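Local coordinates for protein putative pyruvate dehydrogenase (Rhodopseudomonas palustris, PDB 3IC3) that is of unknown function, possibly linked to pyruvate dehydrogenase, and carries a DUF5076 domain in a two-chain assembly, at residues P11-P14 with D15-G18. Sequence-based numbering, arbitrary orientation.
Sequences PLPP and DVEG
Val16 CG2 stands over one face of the Pro13 ring, 4.1 Å from Pro13 CB. The Asp15 carboxylate comes obliquely to that same face at the CB corner, its OD1 3.4 Å from Pro13 CB. The Glu17 carboxylate goes instead to the Pro14 ring, where OE1 lies tilted above one face at the CA corner, 3.5 Å from Pro14 CA. Val16 places CG2 beside its own backbone N, anti to the carbonyl carbon, and this carries the methyl back to Pro13. Leu12 CB lies 4.1 Å from Glu17 CG, the aliphatic part of that side chain, and more loosely against Val16 CG1. Pro13 to Val16 form a type I beta turn, with Pro14 and Asp15 at the two corners, in the loop that leads to strand 23-31. Its closing bond runs from Val16 N to Pro13 O at 3.0 Å, with the donor 52° out of the carbonyl plane rather than on a lone pair. A weak bond from Glu17 N to Pro14 O closes a second turn, Pro14 to Glu17, that overlaps the first; the same N-H is shared with Pro13 O, also weakly. Two waters donate to Pro14 O. One also donates to Glu17 O, at 2.7 Å, and the other to Glu17 OE1, at 3.0 Å, tying both backbone and side chain of Glu17 to the turn. The second subunit meets the loop here: its Ser36 OG hydrogen-bonds Asp15 OD1, which probably helps keep the carboxylate beside Pro13, and its Phe29 packs on Leu12 and Val16.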
loop_
_atom_site.group_PDB
_atom_site.type_symbol
_atom_site.label_atom_id
_atom_site.label_comp_id
_atom_site.label_asym_id
_atom_site.label_seq_id
_atom_site.Cartn_x
_atom_site.Cartn_y
_atom_site.Cartn_z
ATOM N N PRO A 11 -14.187 4.279 3.361
ATOM C CA PRO A 11 -14.444 4.860 4.682
ATOM C C PRO A 11 -13.364 4.467 5.693
ATOM O O PRO A 11 -12.705 3.431 5.534
ATOM C CB PRO A 11 -15.780 4.247 5.097
ATOM C CG PRO A 11 -16.262 3.471 3.973
ATOM C CD PRO A 11 -15.134 3.201 3.030
ATOM N N LEU A 12 -13.219 5.253 6.757
ATOM C CA LEU A 12 -12.347 4.856 7.858
ATOM C C LEU A 12 -12.747 3.464 8.369
ATOM O O LEU A 12 -13.936 3.204 8.585
ATOM C CB LEU A 12 -12.462 5.843 9.021
ATOM C CG LEU A 12 -12.063 7.302 8.761
ATOM C CD1 LEU A 12 -12.306 8.198 10.016
ATOM C CD2 LEU A 12 -10.617 7.368 8.292
ATOM N N PRO A 13 -11.767 2.586 8.647
ATOM C CA PRO A 13 -12.163 1.345 9.333
ATOM C C PRO A 13 -12.877 1.624 10.652
ATOM O O PRO A 13 -12.514 2.568 11.349
ATOM C CB PRO A 13 -10.823 0.660 9.624
ATOM C CG PRO A 13 -9.928 1.163 8.565
ATOM C CD PRO A 13 -10.338 2.580 8.300
ATOM N N PRO A 14 -13.904 0.833 10.992
ATOM C CA PRO A 14 -14.603 1.128 12.227
ATOM C C PRO A 14 -13.719 1.204 13.480
ATOM O O PRO A 14 -14.007 2.016 14.344
ATOM C CB PRO A 14 -15.639 0.002 12.322
ATOM C CG PRO A 14 -15.901 -0.351 10.901
ATOM C CD PRO A 14 -14.573 -0.221 10.216
ATOM N N ASP A 15 -12.647 0.415 13.568
ATOM C CA ASP A 15 -11.780 0.435 14.766
ATOM C C ASP A 15 -10.882 1.673 14.860
ATOM O O ASP A 15 -10.282 1.945 15.904
ATOM C CB ASP A 15 -10.960 -0.871 14.930
ATOM C CG ASP A 15 -9.870 -1.039 13.888
ATOM O OD1 ASP A 15 -10.025 -0.535 12.756
ATOM O OD2 ASP A 15 -8.867 -1.728 14.192
ATOM N N VAL A 16 -10.800 2.421 13.766
ATOM C CA VAL A 16 -10.024 3.637 13.707
ATOM C C VAL A 16 -10.864 4.858 14.077
ATOM O O VAL A 16 -10.329 5.869 14.521
ATOM C CB VAL A 16 -9.449 3.765 12.272
ATOM C CG1 VAL A 16 -9.103 5.170 11.914
ATOM C CG2 VAL A 16 -8.276 2.758 12.136
ATOM N N GLU A 17 -12.175 4.774 13.877
ATOM C CA GLU A 17 -13.055 5.936 14.113
ATOM C C GLU A 17 -12.936 6.441 15.542
ATOM O O GLU A 17 -12.980 5.646 16.483
ATOM C CB GLU A 17 -14.503 5.559 13.812
ATOM C CG GLU A 17 -14.789 5.358 12.349
ATOM C CD GLU A 17 -16.258 5.108 12.121
ATOM O OE1 GLU A 17 -16.682 3.935 12.258
ATOM O OE2 GLU A 17 -16.995 6.083 11.816
ATOM N N GLY A 18 -12.753 7.754 15.703
ATOM C CA GLY A 18 -12.593 8.371 17.027
ATOM C C GLY A 18 -11.261 8.154 17.734
ATOM O O GLY A 18 -11.091 8.585 18.872
HETATM O O HOH W 1 -13.568 3.011 16.892
HETATM O O HOH W 2 -16.766 2.506 14.930
#